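Local coordinates for UPF0098 protein YbcL (Escherichia coli, PDB 1FUX) that is of unknown function but, as a periplasmic homodimer of the phosphatidylethanolamine-binding protein family, probably binds a small ligand in a pocket like that of its relatives, at residues Val52-Ala57 with Trp63-Val68; Cys110-Lys113 with Pro117-Tyr120. All coordinates share one frame; numbering follows the deposited sequence.

Interaction 1: residues Val52-Ala57 with Trp63-Val68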
loop_
_atom_site.group_PDB
_atom_site.type_symbol
_atom_site.label_atom_id
_atom_site.label_comp_id
_atom_site.label_asym_id
_atom_site.label_seq_id
_atom_site.Cartn_x
_atom_site.Cartn_y
_atom_site.Cartn_z
ATOM N N VAL A 52 -3.308 7.821 -8.408
ATOM C CA VAL A 52 -3.806 6.848 -9.349
ATOM C C VAL A 52 -3.831 5.535 -8.537
ATOM O O VAL A 52 -2.787 5.123 -7.993
ATOM C CB VAL A 52 -2.965 6.648 -10.617
ATOM C CG1 VAL A 52 -3.573 5.572 -11.503
ATOM C CG2 VAL A 52 -2.812 8.008 -11.333
ATOM N N TYR A 53 -5.017 4.970 -8.444
ATOM C CA TYR A 53 -5.225 3.803 -7.578
ATOM C C TYR A 53 -6.115 2.759 -8.216
ATOM O O TYR A 53 -7.072 3.141 -8.897
ATOM C CB TYR A 53 -5.898 4.277 -6.285
ATOM C CG TYR A 53 -6.071 3.169 -5.226
ATOM C CD1 TYR A 53 -5.002 2.767 -4.434
ATOM C CD2 TYR A 53 -7.303 2.646 -5.016
ATOM C CE1 TYR A 53 -5.213 1.757 -3.479
ATOM C CE2 TYR A 53 -7.559 1.677 -4.029
ATOM C CZ TYR A 53 -6.475 1.240 -3.302
ATOM O OH TYR A 53 -6.706 0.281 -2.296
ATOM N N ASP A 54 -5.741 1.489 -8.056
ATOM C CA ASP A 54 -6.577 0.393 -8.562
ATOM C C ASP A 54 -7.045 -0.424 -7.366
ATOM O O ASP A 54 -6.307 -1.212 -6.804
ATOM C CB ASP A 54 -5.680 -0.475 -9.472
ATOM C CG ASP A 54 -6.379 -1.732 -9.937
ATOM O OD1 ASP A 54 -7.607 -1.884 -9.769
ATOM O OD2 ASP A 54 -5.656 -2.625 -10.467
ATOM N N PRO A 55 -8.350 -0.343 -7.057
ATOM C CA PRO A 55 -8.921 -1.104 -5.968
ATOM C C PRO A 55 -9.074 -2.581 -6.301
ATOM O O PRO A 55 -9.228 -3.348 -5.348
ATOM C CB PRO A 55 -10.256 -0.417 -5.780
ATOM C CG PRO A 55 -10.642 0.138 -7.116
ATOM C CD PRO A 55 -9.310 0.563 -7.762
ATOM N N ASP A 56 -9.018 -2.984 -7.582
ATOM C CA ASP A 56 -9.223 -4.381 -7.940
ATOM C C ASP A 56 -7.963 -5.228 -7.930
ATOM O O ASP A 56 -8.041 -6.446 -8.193
ATOM C CB ASP A 56 -9.829 -4.389 -9.379
ATOM C CG ASP A 56 -11.174 -3.675 -9.447
ATOM O OD1 ASP A 56 -11.997 -3.922 -8.533
ATOM O OD2 ASP A 56 -11.406 -2.850 -10.373
ATOM N N ALA A 57 -6.779 -4.615 -7.684
ATOM C CA ALA A 57 -5.575 -5.442 -7.698
ATOM C C ALA A 57 -5.682 -6.468 -6.587
ATOM O O ALA A 57 -6.067 -6.082 -5.495
ATOM C CB ALA A 57 -4.360 -4.538 -7.539
ATOM N N TRP A 63 -3.679 -1.088 -5.319
ATOM C CA TRP A 63 -2.355 -0.783 -5.873
ATOM C C TRP A 63 -2.263 0.714 -6.123
ATOM O O TRP A 63 -3.092 1.302 -6.804
ATOM C CB TRP A 63 -2.150 -1.560 -7.174
ATOM C CG TRP A 63 -0.683 -1.586 -7.577
ATOM C CD1 TRP A 63 -0.021 -0.661 -8.324
ATOM C CD2 TRP A 63 0.262 -2.597 -7.215
ATOM N NE1 TRP A 63 1.313 -1.019 -8.446
ATOM C CE2 TRP A 63 1.488 -2.233 -7.810
ATOM C CE3 TRP A 63 0.175 -3.791 -6.491
ATOM C CZ2 TRP A 63 2.646 -3.014 -7.698
ATOM C CZ3 TRP A 63 1.330 -4.561 -6.375
ATOM C CH2 TRP A 63 2.539 -4.179 -6.964
ATOM N N TRP A 64 -1.239 1.304 -5.517
ATOM C CA TRP A 64 -0.989 2.742 -5.779
ATOM C C TRP A 64 -0.134 2.858 -7.026
ATOM O O TRP A 64 0.994 2.395 -7.064
ATOM C CB TRP A 64 -0.241 3.366 -4.601
ATOM C CG TRP A 64 -1.087 3.506 -3.368
ATOM C CD1 TRP A 64 -1.071 2.761 -2.217
ATOM C CD2 TRP A 64 -2.096 4.517 -3.171
ATOM N NE1 TRP A 64 -2.019 3.244 -1.348
ATOM C CE2 TRP A 64 -2.647 4.328 -1.893
ATOM C CE3 TRP A 64 -2.593 5.560 -3.970
ATOM C CZ2 TRP A 64 -3.677 5.119 -1.381
ATOM C CZ3 TRP A 64 -3.591 6.368 -3.440
ATOM C CH2 TRP A 64 -4.134 6.169 -2.166
ATOM N N HIS A 65 -0.624 3.440 -8.117
ATOM C CA HIS A 65 0.135 3.570 -9.358
ATOM C C HIS A 65 0.878 4.892 -9.442
ATOM O O HIS A 65 1.880 5.001 -10.177
ATOM C CB HIS A 65 -0.900 3.500 -10.521
ATOM C CG HIS A 65 -1.287 2.066 -10.790
ATOM N ND1 HIS A 65 -0.661 1.253 -11.708
ATOM C CD2 HIS A 65 -2.287 1.325 -10.245
ATOM C CE1 HIS A 65 -1.241 0.048 -11.704
ATOM N NE2 HIS A 65 -2.243 0.067 -10.788
ATOM N N TRP A 66 0.402 5.922 -8.748
ATOM C CA TRP A 66 1.128 7.208 -8.810
ATOM C C TRP A 66 0.697 8.117 -7.686
ATOM O O TRP A 66 -0.513 8.124 -7.380
ATOM C CB TRP A 66 0.652 7.904 -10.118
ATOM C CG TRP A 66 1.484 9.095 -10.523
ATOM C CD1 TRP A 66 2.781 9.389 -10.185
ATOM C CD2 TRP A 66 1.075 10.087 -11.493
ATOM N NE1 TRP A 66 3.181 10.522 -10.878
ATOM C CE2 TRP A 66 2.145 10.963 -11.666
ATOM C CE3 TRP A 66 -0.115 10.311 -12.190
ATOM C CZ2 TRP A 66 2.099 12.109 -12.499
ATOM C CZ3 TRP A 66 -0.175 11.429 -13.058
ATOM C CH2 TRP A 66 0.936 12.311 -13.213
ATOM N N THR A 67 1.553 8.938 -7.116
ATOM C CA THR A 67 1.110 9.969 -6.185
ATOM C C THR A 67 1.978 11.195 -6.547
ATOM O O THR A 67 3.203 11.058 -6.576
ATOM C CB THR A 67 1.280 9.686 -4.667
ATOM O OG1 THR A 67 2.659 9.490 -4.368
ATOM C CG2 THR A 67 0.519 8.435 -4.234
ATOM N N VAL A 68 1.342 12.349 -6.682
ATOM C CA VAL A 68 2.092 13.576 -6.924
ATOM C C VAL A 68 1.436 14.648 -6.009
ATOM O O VAL A 68 0.218 14.715 -6.077
ATOM C CB VAL A 68 1.857 14.284 -8.280
ATOM C CG1 VAL A 68 2.872 15.434 -8.451
ATOM C CG2 VAL A 68 1.886 13.347 -9.426
HETATM O O HOH W 1 -2.868 -2.603 -10.297
#

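Interaction 2: residues Cys110-Lys113 with Pro117-Tyr120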
loop_
_atom_site.group_PDB
_atom_site.type_symbol
_atom_site.label_atom_id
_atom_site.label_comp_id
_atom_site.label_asym_id
_atom_site.label_seq_id
_atom_site.Cartn_x
_atom_site.Cartn_y
_atom_site.Cartn_z
ATOM N N CYS A 110 -1.177 -2.954 -15.131
ATOM C CA CYS A 110 -0.604 -4.263 -15.470
ATOM C C CYS A 110 -1.385 -5.333 -14.724
ATOM O O CYS A 110 -0.893 -5.918 -13.777
ATOM C CB CYS A 110 0.906 -4.265 -15.205
ATOM S SG CYS A 110 1.679 -5.798 -15.814
ATOM N N PRO A 111 -2.649 -5.538 -15.109
ATOM C CA PRO A 111 -3.517 -6.524 -14.493
ATOM C C PRO A 111 -3.165 -7.943 -14.878
ATOM O O PRO A 111 -2.554 -8.174 -15.922
ATOM C CB PRO A 111 -4.899 -6.141 -15.052
ATOM C CG PRO A 111 -4.600 -5.630 -16.419
ATOM C CD PRO A 111 -3.288 -4.874 -16.271
ATOM N N PRO A 112 -3.577 -8.913 -14.050
ATOM C CA PRO A 112 -3.359 -10.309 -14.364
ATOM C C PRO A 112 -4.033 -10.694 -15.673
ATOM O O PRO A 112 -5.141 -10.229 -15.990
ATOM C CB PRO A 112 -3.960 -11.082 -13.206
ATOM C CG PRO A 112 -4.239 -10.102 -12.118
ATOM C CD PRO A 112 -4.330 -8.743 -12.789
ATOM N N LYS A 113 -3.364 -11.566 -16.425
ATOM C CA LYS A 113 -3.949 -12.030 -17.685
ATOM C C LYS A 113 -5.279 -12.732 -17.414
ATOM O O LYS A 113 -5.387 -13.517 -16.470
ATOM C CB LYS A 113 -2.998 -12.987 -18.413
ATOM C CG LYS A 113 -1.584 -12.465 -18.604
ATOM C CD LYS A 113 -1.033 -12.844 -19.982
ATOM C CE LYS A 113 0.491 -12.762 -19.981
ATOM N NZ LYS A 113 0.948 -11.818 -21.049
ATOM N N PRO A 117 -11.844 -6.591 -16.015
ATOM C CA PRO A 117 -11.214 -5.305 -16.238
ATOM C C PRO A 117 -10.994 -4.627 -14.905
ATOM O O PRO A 117 -11.793 -4.778 -13.973
ATOM C CB PRO A 117 -12.201 -4.525 -17.093
ATOM C CG PRO A 117 -12.982 -5.605 -17.796
ATOM C CD PRO A 117 -13.144 -6.674 -16.726
ATOM N N HIS A 118 -9.864 -3.929 -14.740
ATOM C CA HIS A 118 -9.629 -3.214 -13.510
ATOM C C HIS A 118 -9.971 -1.755 -13.801
ATOM O O HIS A 118 -9.898 -1.281 -14.932
ATOM C CB HIS A 118 -8.152 -3.303 -13.077
ATOM C CG HIS A 118 -7.763 -4.650 -12.574
ATOM N ND1 HIS A 118 -6.645 -4.830 -11.796
ATOM C CD2 HIS A 118 -8.338 -5.887 -12.731
ATOM C CE1 HIS A 118 -6.531 -6.124 -11.483
ATOM N NE2 HIS A 118 -7.542 -6.761 -12.033
ATOM N N HIS A 119 -10.394 -1.080 -12.760
ATOM C CA HIS A 119 -10.808 0.316 -12.828
ATOM C C HIS A 119 -9.709 1.172 -12.247
ATOM O O HIS A 119 -9.444 1.058 -11.037
ATOM C CB HIS A 119 -12.072 0.358 -11.928
ATOM C CG HIS A 119 -13.150 -0.394 -12.654
ATOM N ND1 HIS A 119 -13.259 -1.778 -12.506
ATOM C CD2 HIS A 119 -14.084 0.002 -13.542
ATOM C CE1 HIS A 119 -14.258 -2.208 -13.267
ATOM N NE2 HIS A 119 -14.760 -1.149 -13.893
ATOM N N TYR A 120 -9.013 1.971 -13.025
ATOM C CA TYR A 120 -7.901 2.759 -12.522
ATOM C C TYR A 120 -8.419 4.149 -12.173
ATOM O O TYR A 120 -8.870 4.823 -13.126
ATOM C CB TYR A 120 -6.778 2.856 -13.598
ATOM C CG TYR A 120 -6.285 1.444 -13.807
ATOM C CD1 TYR A 120 -6.899 0.598 -14.713
ATOM C CD2 TYR A 120 -5.189 0.980 -13.059
ATOM C CE1 TYR A 120 -6.459 -0.710 -14.889
ATOM C CE2 TYR A 120 -4.765 -0.355 -13.203
ATOM C CZ TYR A 120 -5.389 -1.158 -14.129
ATOM O OH TYR A 120 -5.017 -2.479 -14.305
HETATM O O HOH W 2 -2.991 -3.348 -12.757
#

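Interaction 1: residues Val52-Ala57 with Trp63-Val68
Val52 and Trp66 form an antiparallel hydrogen-bonded pair, Val52 N donating to Trp66 O at 3.0 Å. His65 also faces Val52, making a classic beta bulge: Val52 O accepts from His65 N at 2.7 Å and only weakly from Trp66 N at 3.4 Å. Beyond it Asp54 N bonds almost straight (166°) to Trp63 O at 2.9 Å.

The hairpin of strands 47-54 and 63-72 carries the family's DPDxP sequence, which in PEBP relatives lines the ligand pocket.

Branched Val52 suits the bulge, one methyl to each residue: Val52 CG1, anti to the backbone N (chi1 178°), reaches His65 CB at 3.5 Å, while CG2, beside that N, meets the Trp66 indole at its edge. On the sheet's other face Tyr53 CD1 lies 3.6 Å from Trp64 CD2 in an edge-to-face pair, planes at 56°. Trp64 NE1 hydrogen-bonds to Ser61 OG of the second subunit, so an alanine here would probably cost that serine this indole partner and the Tyr53 edge its aromatic floor.

A water donates to Asp54 OD2 and bonds His65 NE2, 2.8 Å from each; His65 ND1 hydrogen-bonds to Gly107 O. Asp54 OD1, approached from above the carboxylate plane, accepts from Asp56 N, an Asx turn.

Interaction 2: residues Cys110-Lys113 with Pro117-Tyr120
Pro111 and His118 lie nearest along the two backbones, their CA atoms 7.0 Å apart, and no direct hydrogen bond joins the segments. Residues Pro111-Lys113 run extended, with backbone angles close to polyproline II, whereas His118 and His119 begin the strand 118-127. The gap is bridged by side chains, and proline suits its place here because it presents ring carbons and has no backbone N-H to satisfy.

Pro111 lies over the face of the His118 imidazole in a CH-pi contact: its CB is 3.9 Å from the ring centroid and only 7° off the ring normal. Pro112 adds its CD, 3.7 Å from His118 CE1, the two side chains crossing at about a right angle. The imidazole is held by bonds from both nitrogens, NE2 to Asp115 and ND1 to Asp54, which fix its rotation beneath the proline.

The sequence joins a Cys-Pro-Pro loop to a His-His-Tyr strand start, the region that in PEBP relatives forms another wall of the ligand pocket. Cys110 ties this loop through its disulfide to Cys27, and Pro112 packs on Tyr145 of the second subunit.

Tyr120, with CG anti to its carbonyl carbon (chi1 -64°), extends its phenol toward the loop. There Tyr120 OH abuts Pro111 CD at 3.5 Å, the phenol meeting the proline crosswise. A water lying in the plane of the Tyr120 ring, 2.7 Å from that OH, accepts from Cys110 N at 3.0 Å and thereby connects the phenol to the loop backbone.

Overall arrangement
Interactions 1 and 2 have centres about 11 Å apart and meet across neighbouring strands of one sheet, 47-54 and 118-127. Asp54 OD2 lies 2.8 Å from His118 ND1, and Asp56 OD2 lies 3.0 Å from His119 ND1, both probable hydrogen bonds, so the carboxylates of the 52-57 turn engage both histidines. The His65 and Tyr120 rings also meet edge-to-face, with His65 NE2 3.5 Å from Tyr120 CE2. The two water oxygens, one on Asp54 and His65, the other on Tyr120 and Cys110, are 2.6 Å apart. This polar cluster of Asp54, His65, His118 and Tyr120 is consistent with the ligand pocket of PEBP relatives.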